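Local coordinates for pyridoxine 4-oxidase (Mesorhizobium loti, PDB 4HA6), which oxidises pyridoxine at its 4-hydroxymethyl group to give pyridoxal, using FAD as cofactor in the manner of the GMC oxidoreductase family, at residues D3-G8 and R27-E32; R287-H292 and C448-M453; S263-H268 and I280-I285. One frame throughout, in Å; residues are numbered along the deposited sequence.

Interaction 1: residues D3-G8 and R27-E32. With FAD (flavin-adenine dinucleotide), chain B.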
loop_
_atom_site.group_PDB
_atom_site.type_symbol
_atom_site.label_atom_id
_atom_site.label_comp_id
_atom_site.label_asym_id
_atom_site.label_seq_id
_atom_site.Cartn_x
_atom_site.Cartn_y
_atom_site.Cartn_z
ATOM N N ASP A 3 -15.935 -24.500 2.967
ATOM C CA ASP A 3 -14.672 -24.691 3.666
ATOM C C ASP A 3 -14.044 -23.367 4.106
ATOM O O ASP A 3 -13.731 -23.192 5.285
ATOM C CB ASP A 3 -13.689 -25.494 2.807
ATOM C CG ASP A 3 -13.872 -26.993 2.955
ATOM O OD1 ASP A 3 -13.998 -27.673 1.912
ATOM O OD2 ASP A 3 -13.872 -27.491 4.107
ATOM N N ILE A 4 -13.841 -22.446 3.166
ATOM C CA ILE A 4 -13.188 -21.171 3.486
ATOM C C ILE A 4 -13.926 -19.999 2.876
ATOM O O ILE A 4 -14.250 -20.017 1.690
ATOM C CB ILE A 4 -11.771 -21.071 2.898
ATOM C CG1 ILE A 4 -11.066 -22.417 2.906
ATOM C CG2 ILE A 4 -10.946 -19.998 3.629
ATOM C CD1 ILE A 4 -10.152 -22.581 1.722
ATOM N N VAL A 5 -14.143 -18.958 3.669
ATOM C CA VAL A 5 -14.697 -17.718 3.144
ATOM C C VAL A 5 -13.650 -16.609 3.203
ATOM O O VAL A 5 -13.056 -16.365 4.257
ATOM C CB VAL A 5 -15.958 -17.289 3.912
ATOM C CG1 VAL A 5 -16.285 -15.841 3.610
ATOM C CG2 VAL A 5 -17.127 -18.184 3.536
ATOM N N ILE A 6 -13.420 -15.948 2.070
ATOM C CA ILE A 6 -12.507 -14.804 2.001
ATOM C C ILE A 6 -13.308 -13.506 1.929
ATOM O O ILE A 6 -14.147 -13.322 1.024
ATOM C CB ILE A 6 -11.550 -14.905 0.775
ATOM C CG1 ILE A 6 -10.792 -16.239 0.791
ATOM C CG2 ILE A 6 -10.579 -13.743 0.726
ATOM C CD1 ILE A 6 -10.123 -16.570 -0.541
ATOM N N VAL A 7 -13.051 -12.607 2.878
ATOM C CA VAL A 7 -13.783 -11.347 2.944
ATOM C C VAL A 7 -12.946 -10.231 2.322
ATOM O O VAL A 7 -11.928 -9.817 2.885
ATOM C CB VAL A 7 -14.143 -10.970 4.394
ATOM C CG1 VAL A 7 -14.882 -9.626 4.433
ATOM C CG2 VAL A 7 -14.977 -12.075 5.046
ATOM N N GLY A 8 -13.373 -9.742 1.162
ATOM C CA GLY A 8 -12.643 -8.700 0.467
ATOM C C GLY A 8 -11.858 -9.235 -0.718
ATOM O O GLY A 8 -10.892 -9.988 -0.532
ATOM N N ARG A 27 -13.566 -25.827 -0.747
ATOM C CA ARG A 27 -14.636 -25.002 -1.285
ATOM C C ARG A 27 -14.402 -23.567 -0.828
ATOM O O ARG A 27 -14.406 -23.280 0.369
ATOM C CB ARG A 27 -15.985 -25.495 -0.777
ATOM C CG ARG A 27 -16.981 -25.829 -1.873
ATOM C CD ARG A 27 -18.128 -26.663 -1.317
ATOM N NE ARG A 27 -18.955 -27.227 -2.379
ATOM C CZ ARG A 27 -19.727 -28.301 -2.237
ATOM N NH1 ARG A 27 -19.778 -28.936 -1.073
ATOM N NH2 ARG A 27 -20.445 -28.747 -3.260
ATOM N N VAL A 28 -14.226 -22.665 -1.785
ATOM C CA VAL A 28 -13.820 -21.300 -1.487
ATOM C C VAL A 28 -14.867 -20.293 -1.946
ATOM O O VAL A 28 -15.302 -20.318 -3.102
ATOM C CB VAL A 28 -12.480 -20.974 -2.177
ATOM C CG1 VAL A 28 -12.072 -19.507 -1.933
ATOM C CG2 VAL A 28 -11.399 -21.946 -1.699
ATOM N N LEU A 29 -15.286 -19.422 -1.032
ATOM C CA LEU A 29 -16.198 -18.327 -1.368
ATOM C C LEU A 29 -15.485 -16.982 -1.183
ATOM O O LEU A 29 -14.904 -16.715 -0.122
ATOM C CB LEU A 29 -17.457 -18.388 -0.497
ATOM C CG LEU A 29 -18.369 -17.159 -0.479
ATOM C CD1 LEU A 29 -18.994 -16.947 -1.856
ATOM C CD2 LEU A 29 -19.445 -17.313 0.609
ATOM N N LEU A 30 -15.529 -16.141 -2.213
ATOM C CA LEU A 30 -14.952 -14.799 -2.132
ATOM C C LEU A 30 -16.073 -13.764 -2.056
ATOM O O LEU A 30 -16.954 -13.742 -2.922
ATOM C CB LEU A 30 -14.055 -14.531 -3.352
ATOM C CG LEU A 30 -13.413 -13.146 -3.447
ATOM C CD1 LEU A 30 -12.606 -12.855 -2.196
ATOM C CD2 LEU A 30 -12.553 -13.007 -4.698
ATOM N N ILE A 31 -16.057 -12.923 -1.020
ATOM C CA ILE A 31 -17.113 -11.906 -0.846
ATOM C C ILE A 31 -16.549 -10.496 -1.010
ATOM O O ILE A 31 -15.735 -10.052 -0.192
ATOM C CB ILE A 31 -17.817 -12.023 0.528
ATOM C CG1 ILE A 31 -18.299 -13.456 0.766
ATOM C CG2 ILE A 31 -18.979 -11.026 0.644
ATOM C CD1 ILE A 31 -18.986 -13.655 2.109
ATOM N N GLU A 32 -16.980 -9.806 -2.069
ATOM C CA GLU A 32 -16.467 -8.473 -2.395
ATOM C C GLU A 32 -17.556 -7.409 -2.319
ATOM O O GLU A 32 -18.636 -7.571 -2.887
ATOM C CB GLU A 32 -15.827 -8.460 -3.801
ATOM C CG GLU A 32 -15.563 -7.063 -4.368
ATOM C CD GLU A 32 -14.670 -6.212 -3.474
ATOM O OE1 GLU A 32 -13.786 -6.792 -2.787
ATOM O OE2 GLU A 32 -14.847 -4.964 -3.460
HETATM P PA FAD B . -7.295 -3.803 -0.842
HETATM O O1A FAD B . -6.544 -4.171 -2.114
HETATM O O2A FAD B . -7.670 -2.365 -0.617
HETATM O O5B FAD B . -8.625 -4.722 -0.801
HETATM C C5B FAD B . -9.714 -4.530 0.098
HETATM C C4B FAD B . -10.928 -5.105 -0.617
HETATM O O4B FAD B . -11.921 -5.566 0.305
HETATM C C3B FAD B . -11.595 -4.048 -1.487
HETATM O O3B FAD B . -11.865 -4.672 -2.754
HETATM C C2B FAD B . -12.886 -3.697 -0.751
HETATM O O2B FAD B . -13.928 -3.311 -1.665
HETATM C C1B FAD B . -13.204 -4.992 -0.010
HETATM N N9A FAD B . -13.945 -4.826 1.275
HETATM C C8A FAD B . -13.703 -3.911 2.238
HETATM N N7A FAD B . -14.564 -4.076 3.279
HETATM C C5A FAD B . -15.379 -5.119 2.993
HETATM C C6A FAD B . -16.503 -5.821 3.667
HETATM N N6A FAD B . -16.942 -5.430 4.905
HETATM N N1A FAD B . -17.075 -6.870 3.010
HETATM C C2A FAD B . -16.645 -7.274 1.796
HETATM N N3A FAD B . -15.625 -6.675 1.141
HETATM C C4A FAD B . -14.960 -5.611 1.673
HETATM N N1 FAD B . 1.118 0.077 -3.786
HETATM C C2 FAD B . 2.249 -0.194 -4.461
HETATM O O2 FAD B . 3.002 -1.094 -4.025
HETATM N N3 FAD B . 2.613 0.482 -5.567
HETATM C C4 FAD B . 1.859 1.465 -6.088
HETATM O O4 FAD B . 2.219 2.098 -7.115
HETATM C C4X FAD B . 0.597 1.822 -5.400
HETATM N N5 FAD B . -0.212 2.806 -5.843
HETATM C C5X FAD B . -1.372 3.098 -5.204
HETATM C C6 FAD B . -2.204 4.111 -5.677
HETATM C C7 FAD B . -3.398 4.405 -5.025
HETATM C C7M FAD B . -4.289 5.502 -5.553
HETATM C C8 FAD B . -3.792 3.633 -3.814
HETATM C C8M FAD B . -5.081 3.959 -3.108
HETATM C C9 FAD B . -2.968 2.616 -3.333
HETATM C C9A FAD B . -1.769 2.333 -3.988
HETATM N N10 FAD B . -0.928 1.314 -3.510
HETATM C C10 FAD B . 0.263 1.038 -4.195
HETATM C "C1'" FAD B . -1.295 0.557 -2.307
HETATM C "C2'" FAD B . -1.789 -0.847 -2.616
HETATM O "O2'" FAD B . -2.729 -0.812 -3.702
HETATM C "C3'" FAD B . -2.456 -1.375 -1.344
HETATM O "O3'" FAD B . -1.535 -1.219 -0.252
HETATM C "C4'" FAD B . -2.856 -2.833 -1.487
HETATM O "O4'" FAD B . -3.725 -2.946 -2.628
HETATM C "C5'" FAD B . -3.544 -3.351 -0.220
HETATM O "O5'" FAD B . -4.265 -4.534 -0.559
HETATM P P FAD B . -5.209 -5.226 0.533
HETATM O O1P FAD B . -5.563 -6.644 0.105
HETATM O O2P FAD B . -4.636 -4.992 1.916
HETATM O O3P FAD B . -6.519 -4.302 0.470
#
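Ile6 overlaps two residues of the neighbouring strand: its CD1 reaches back to Val28 CG1 at 3.8 Å, and its CG2 meets Leu30 CD1 at 3.7 Å. With chi1 at -55°, CG1 stays beside the backbone N and CG2 lies anti to it, which sends the two branches toward different ends of the partner strand. Ile4 lies alongside Val28 on the same face, which helix 11-20 covers: Leu20 over these two, Leu16 on Ile6 and Ala17 on Leu30. On the other face Val5 spreads its methyls, CG2 against Leu29 and CG1 against Ile31 CD1 (3.8 Å), with Leu231 against Val5 and Val233 against Ile31. Strands 4-7 and 28-31 run parallel and, with helix 11-20, form the first beta-alpha-beta unit of the Rossmann-type FAD-binding fold. Both backbone polar atoms of Ile6 are used, N giving to Leu29 O (2.8 Å) and O receiving from Ile31 N. Where the pair begins, Asp3 OD1 takes Arg27 N through its anti lone pair at 3.3 Å. An alanine here would remove that carboxylate and would probably leave the Arg27 amide without this acceptor. At the far end Gly8 CA passes 3.2 Å from FAD O4B, where a side chain would clash. Glu32 grips the adenosine ribose with both oxygens, OE2 on FAD O2B (2.6 Å) and OE1 on FAD O3B (2.9 Å); Gly9 N and Gly34 N hold the carboxylate in turn.

Interaction 2: residues R287-H292 and C448-M453; sequences RNLQDH and CGTCRM
Arg452 CD lies over one face of the Asn288 amide, 4.1 Å from Asn288 CG, and the guanidinium beyond it is turned almost perpendicular, the two planes 82° apart. Cys448 SG lies off one face of a second amide, that of Gln290, its nearest contact being Gln290 CB at 4.1 Å. In the plane of this amide, Gln290 NE2 gives a hydrogen bond to Asn288 O at 3.2 Å. Pro482 O and Leu484 N bind the same amide, so its rotation is fixed by bonds at both its polar atoms. Arg452 gets to Asn288 because chi1 (75°) places CG between the backbone N and the carbonyl carbon, from where an extended chain runs past the amide; its NH2 then forms salt bridges with Asp284 and Asp456.

The backbones meet in a single antiparallel, hydrogen-bonded bridge. Gln290 N donates to Cys448 O at 2.9 Å in a nearly straight bond (169°), and Cys448 N returns a more bent one to Gln290 O at 3.1 Å. Next to it Gly449 turns with positive phi; a CB there would run into Asn288 O. Leu289 and Thr450 lie side by side, Leu289 CB on Thr450 CG2 at 3.8 Å, while Thr450 OG1 is bound to Ala253 O. A water links the outer end, giving to Arg287 O and accepting from Arg452 N at 3.0 Å.

Farther along 287-292, Asp291 OD1 takes His446 N and the His292 ring meets that of His446, which lines the pyridoxamine pocket. The bridge ties two loops far apart in sequence, near FAD and next to the His446 loop, consistent with the GMC fold, in which the FAD-binding domain is assembled from separate parts of the chain.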
loop_
_atom_site.group_PDB
_atom_site.type_symbol
_atom_site.label_atom_id
_atom_site.label_comp_id
_atom_site.label_asym_id
_atom_site.label_seq_id
_atom_site.Cartn_x
_atom_site.Cartn_y
_atom_site.Cartn_z
ATOM N N ARG A 287 -5.103 0.046 16.123
ATOM C CA ARG A 287 -3.926 0.820 16.518
ATOM C C ARG A 287 -2.730 0.459 15.622
ATOM O O ARG A 287 -2.862 -0.378 14.723
ATOM C CB ARG A 287 -3.611 0.584 18.002
ATOM C CG ARG A 287 -4.734 1.057 18.937
ATOM C CD ARG A 287 -4.237 1.289 20.372
ATOM N NE ARG A 287 -3.229 2.346 20.419
ATOM C CZ ARG A 287 -3.501 3.648 20.339
ATOM N NH1 ARG A 287 -4.757 4.070 20.210
ATOM N NH2 ARG A 287 -2.512 4.534 20.382
ATOM N N ASN A 288 -1.569 1.091 15.853
ATOM C CA ASN A 288 -0.366 0.830 15.034
ATOM C C ASN A 288 -0.564 1.267 13.572
ATOM O O ASN A 288 0.175 0.824 12.681
ATOM C CB ASN A 288 0.051 -0.671 15.125
ATOM C CG ASN A 288 1.391 -1.004 14.407
ATOM O OD1 ASN A 288 1.450 -1.859 13.483
ATOM N ND2 ASN A 288 2.464 -0.354 14.843
ATOM N N LEU A 289 -1.555 2.126 13.310
ATOM C CA LEU A 289 -1.807 2.579 11.932
ATOM C C LEU A 289 -0.623 3.370 11.385
ATOM O O LEU A 289 -0.191 4.358 11.997
ATOM C CB LEU A 289 -3.072 3.440 11.825
ATOM C CG LEU A 289 -3.236 4.193 10.481
ATOM C CD1 LEU A 289 -3.524 3.217 9.367
ATOM C CD2 LEU A 289 -4.327 5.287 10.510
ATOM N N GLN A 290 -0.114 2.943 10.229
ATOM C CA GLN A 290 0.991 3.646 9.560
ATOM C C GLN A 290 0.635 4.002 8.121
ATOM O O GLN A 290 -0.197 3.346 7.507
ATOM C CB GLN A 290 2.243 2.765 9.550
ATOM C CG GLN A 290 2.780 2.461 10.936
ATOM C CD GLN A 290 3.636 1.218 10.940
ATOM O OE1 GLN A 290 4.727 1.202 10.360
ATOM N NE2 GLN A 290 3.123 0.147 11.550
ATOM N N ASP A 291 1.309 5.010 7.573
ATOM C CA ASP A 291 1.145 5.376 6.170
ATOM C C ASP A 291 2.398 6.138 5.745
ATOM O O ASP A 291 3.158 6.616 6.599
ATOM C CB ASP A 291 -0.112 6.232 5.979
ATOM C CG ASP A 291 -0.333 6.672 4.523
ATOM O OD1 ASP A 291 0.039 5.920 3.580
ATOM O OD2 ASP A 291 -0.904 7.777 4.328
ATOM N N HIS A 292 2.643 6.212 4.438
ATOM C CA HIS A 292 3.761 7.013 3.919
ATOM C C HIS A 292 3.207 8.370 3.516
ATOM O O HIS A 292 2.050 8.463 3.101
ATOM C CB HIS A 292 4.393 6.361 2.683
ATOM C CG HIS A 292 5.385 5.278 2.979
ATOM N ND1 HIS A 292 5.316 4.032 2.393
ATOM C CD2 HIS A 292 6.494 5.265 3.758
ATOM C CE1 HIS A 292 6.326 3.288 2.816
ATOM N NE2 HIS A 292 7.054 4.016 3.646
ATOM N N CYS A 448 -1.519 0.678 6.630
ATOM C CA CYS A 448 -1.216 -0.678 7.087
ATOM C C CYS A 448 -1.082 -0.712 8.612
ATOM O O CYS A 448 -1.049 0.341 9.255
ATOM C CB CYS A 448 0.081 -1.180 6.432
ATOM S SG CYS A 448 1.638 -0.430 7.099
ATOM N N GLY A 449 -1.044 -1.916 9.188
ATOM C CA GLY A 449 -0.635 -2.095 10.580
ATOM C C GLY A 449 -1.718 -2.229 11.646
ATOM O O GLY A 449 -1.420 -2.444 12.821
ATOM N N THR A 450 -2.977 -2.119 11.237
ATOM C CA THR A 450 -4.093 -1.971 12.173
ATOM C C THR A 450 -4.574 -3.285 12.783
ATOM O O THR A 450 -5.457 -3.290 13.647
ATOM C CB THR A 450 -5.283 -1.287 11.475
ATOM O OG1 THR A 450 -5.509 -1.916 10.197
ATOM C CG2 THR A 450 -4.971 0.185 11.265
ATOM N N CYS A 451 -4.030 -4.400 12.304
ATOM C CA CYS A 451 -4.272 -5.691 12.931
ATOM C C CYS A 451 -2.899 -6.334 13.088
ATOM O O CYS A 451 -2.640 -7.400 12.532
ATOM C CB CYS A 451 -5.184 -6.558 12.065
ATOM S SG CYS A 451 -6.927 -5.939 11.891
ATOM N N ARG A 452 -2.012 -5.676 13.840
ATOM C CA ARG A 452 -0.586 -6.038 13.769
ATOM C C ARG A 452 -0.277 -7.479 14.165
ATOM O O ARG A 452 -0.802 -8.024 15.161
ATOM C CB ARG A 452 0.313 -5.060 14.546
ATOM C CG ARG A 452 0.244 -5.220 16.038
ATOM C CD ARG A 452 1.191 -4.288 16.803
ATOM N NE ARG A 452 0.891 -4.442 18.223
ATOM C CZ ARG A 452 1.410 -5.400 18.987
ATOM N NH1 ARG A 452 2.282 -6.256 18.472
ATOM N NH2 ARG A 452 1.071 -5.492 20.268
ATOM N N MET A 453 0.551 -8.100 13.344
ATOM C CA MET A 453 1.122 -9.393 13.660
ATOM C C MET A 453 2.202 -9.194 14.713
ATOM O O MET A 453 3.019 -8.269 14.598
ATOM C CB MET A 453 1.723 -9.995 12.388
ATOM C CG MET A 453 2.555 -11.234 12.623
ATOM S SD MET A 453 3.236 -11.927 11.095
ATOM C CE MET A 453 4.284 -10.574 10.535
HETATM O O HOH W 1 -2.612 -3.249 15.517
#

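Interaction 3: residues S263-H268 and I280-I285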
loop_
_atom_site.group_PDB
_atom_site.type_symbol
_atom_site.label_atom_id
_atom_site.label_comp_id
_atom_site.label_asym_id
_atom_site.label_seq_id
_atom_site.Cartn_x
_atom_site.Cartn_y
_atom_site.Cartn_z
ATOM N N SER A 263 -18.117 -6.378 14.904
ATOM C CA SER A 263 -18.437 -7.719 15.385
ATOM C C SER A 263 -18.209 -7.834 16.881
ATOM O O SER A 263 -18.366 -8.914 17.454
ATOM C CB SER A 263 -17.601 -8.772 14.663
ATOM O OG SER A 263 -17.765 -8.694 13.259
ATOM N N GLY A 264 -17.839 -6.722 17.513
ATOM C CA GLY A 264 -17.637 -6.713 18.950
ATOM C C GLY A 264 -16.266 -7.234 19.320
ATOM O O GLY A 264 -16.042 -7.656 20.457
ATOM N N ILE A 265 -15.341 -7.206 18.360
ATOM C CA ILE A 265 -13.966 -7.623 18.627
ATOM C C ILE A 265 -13.053 -6.412 18.488
ATOM O O ILE A 265 -12.928 -5.842 17.394
ATOM C CB ILE A 265 -13.524 -8.731 17.645
ATOM C CG1 ILE A 265 -14.442 -9.959 17.757
ATOM C CG2 ILE A 265 -12.096 -9.133 17.898
ATOM C CD1 ILE A 265 -14.088 -11.065 16.755
ATOM N N GLY A 266 -12.421 -6.004 19.588
ATOM C CA GLY A 266 -11.677 -4.751 19.604
ATOM C C GLY A 266 -11.638 -4.076 20.967
ATOM O O GLY A 266 -12.039 -4.666 21.967
ATOM N N PRO A 267 -11.138 -2.833 21.014
ATOM C CA PRO A 267 -11.004 -2.085 22.269
ATOM C C PRO A 267 -12.363 -1.884 22.939
ATOM O O PRO A 267 -13.252 -1.301 22.323
ATOM C CB PRO A 267 -10.433 -0.732 21.813
ATOM C CG PRO A 267 -9.841 -0.990 20.440
ATOM C CD PRO A 267 -10.750 -2.024 19.843
ATOM N N HIS A 268 -12.514 -2.370 24.167
ATOM C CA HIS A 268 -13.804 -2.370 24.871
ATOM C C HIS A 268 -14.322 -0.945 24.923
ATOM O O HIS A 268 -15.510 -0.697 24.698
ATOM C CB HIS A 268 -13.602 -2.925 26.292
ATOM C CG HIS A 268 -14.870 -3.169 27.063
ATOM N ND1 HIS A 268 -14.863 -3.724 28.329
ATOM C CD2 HIS A 268 -16.168 -2.934 26.764
ATOM C CE1 HIS A 268 -16.106 -3.820 28.773
ATOM N NE2 HIS A 268 -16.919 -3.345 27.846
ATOM N N ILE A 280 -14.951 -9.571 22.560
ATOM C CA ILE A 280 -13.548 -9.865 22.821
ATOM C C ILE A 280 -12.756 -8.572 22.914
ATOM O O ILE A 280 -12.640 -7.837 21.928
ATOM C CB ILE A 280 -12.919 -10.739 21.723
ATOM C CG1 ILE A 280 -13.750 -12.002 21.469
ATOM C CG2 ILE A 280 -11.513 -11.130 22.115
ATOM C CD1 ILE A 280 -13.244 -12.799 20.264
ATOM N N ASP A 281 -12.198 -8.290 24.086
ATOM C CA ASP A 281 -11.479 -7.027 24.252
ATOM C C ASP A 281 -10.050 -7.149 23.699
ATOM O O ASP A 281 -9.181 -7.754 24.321
ATOM C CB ASP A 281 -11.488 -6.597 25.725
ATOM C CG ASP A 281 -10.751 -5.288 25.958
ATOM O OD1 ASP A 281 -10.560 -4.521 24.989
ATOM O OD2 ASP A 281 -10.368 -5.009 27.114
ATOM N N MET A 282 -9.814 -6.584 22.520
ATOM C CA MET A 282 -8.473 -6.611 21.943
ATOM C C MET A 282 -8.046 -5.163 21.733
ATOM O O MET A 282 -8.468 -4.507 20.766
ATOM C CB MET A 282 -8.451 -7.396 20.627
ATOM C CG MET A 282 -8.950 -8.841 20.735
ATOM S SD MET A 282 -8.577 -9.845 19.262
ATOM C CE MET A 282 -6.780 -9.921 19.367
ATOM N N PRO A 283 -7.255 -4.637 22.678
ATOM C CA PRO A 283 -6.910 -3.207 22.692
ATOM C C PRO A 283 -6.151 -2.745 21.448
ATOM O O PRO A 283 -6.213 -1.568 21.136
ATOM C CB PRO A 283 -6.029 -3.076 23.932
ATOM C CG PRO A 283 -6.577 -4.148 24.870
ATOM C CD PRO A 283 -6.942 -5.303 23.957
ATOM N N ASP A 284 -5.467 -3.639 20.745
ATOM C CA ASP A 284 -4.607 -3.193 19.647
ATOM C C ASP A 284 -5.266 -3.193 18.264
ATOM O O ASP A 284 -4.624 -2.821 17.273
ATOM C CB ASP A 284 -3.295 -3.989 19.628
ATOM C CG ASP A 284 -2.247 -3.404 20.560
ATOM O OD1 ASP A 284 -2.615 -2.599 21.448
ATOM O OD2 ASP A 284 -1.056 -3.754 20.402
ATOM N N ILE A 285 -6.535 -3.604 18.192
ATOM C CA ILE A 285 -7.257 -3.554 16.923
ATOM C C ILE A 285 -7.509 -2.113 16.520
ATOM O O ILE A 285 -8.106 -1.334 17.281
ATOM C CB ILE A 285 -8.592 -4.339 16.964
ATOM C CG1 ILE A 285 -8.308 -5.844 16.895
ATOM C CG2 ILE A 285 -9.491 -3.936 15.776
ATOM C CD1 ILE A 285 -9.525 -6.729 17.108
#
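Ile265 forks at CB, where chi1 of -59° puts CG2 anti to the backbone N and CG1 anti to the carbonyl carbon. CG2 meets two residues of the other segment, Ile285 CD1 at 3.6 Å and Met282 SD at 3.8 Å. CG1 touches Ile280 CD1 at 4.0 Å, and at the tip Ile265 CD1 meets the same methyl; the two isoleucines lie side by side and point the same way. Leu223 of strand 217-224 packs against both. Ile285 comes across Ile265 at a slant, its CD1 also lying 3.5 Å from Ile265 O, and it also packs on Pro257, Leu260 and Met261 of helix 252-262.

That helix ends in a Schellman motif at Gly264, and the chain runs on directly into strand 265-266. This strand pairs in parallel with 280-281, and helix 268-273 lies in the connection, making a small beta-alpha-beta crossover with a sheet of its own. Ile280 N binds Gly264 O, and Gly266 N gives a nearly straight bond (173°) to Ile280 O at 3.0 Å. A weak bond from Met282 N to Gly266 O extends the ladder. Gly266 turns through backbone angles unsuited to a side chain, and a CB there would strike Pro267 CD.

Pro267 stands at the N-cap of helix 268-273. Asp281 OD1 accepts His268 N at 3.0 Å from above the carboxylate plane, 57° out of it, and the start of the helix would probably favour that negative charge. Pro267 CG lies on the type I turn from Met282 to Ile285, 3.6 Å from Ile285 O.

How the interactions relate
All three contacts are largely buried, but interaction 2 lies closest to the centre of the chain, while 1 and 3 sit farther out. Interactions 1 and 3 both join parallel strands linked by a helix: the first within the main five-strand sheet, against FAD, the other as a separate two-strand pair with several partly exposed residues. Interaction 2 has no regular strands and relies on one bridge, amides, a water and an arginine. It touches interaction 3 directly, through the salt bridge of Arg452 NH2 with Asp284 OD2 (2.8 Å), and both border helix 252-262. Interaction 1 touches neither; its nearest atoms are about 9 Å from interaction 3 and about 11 Å from interaction 2.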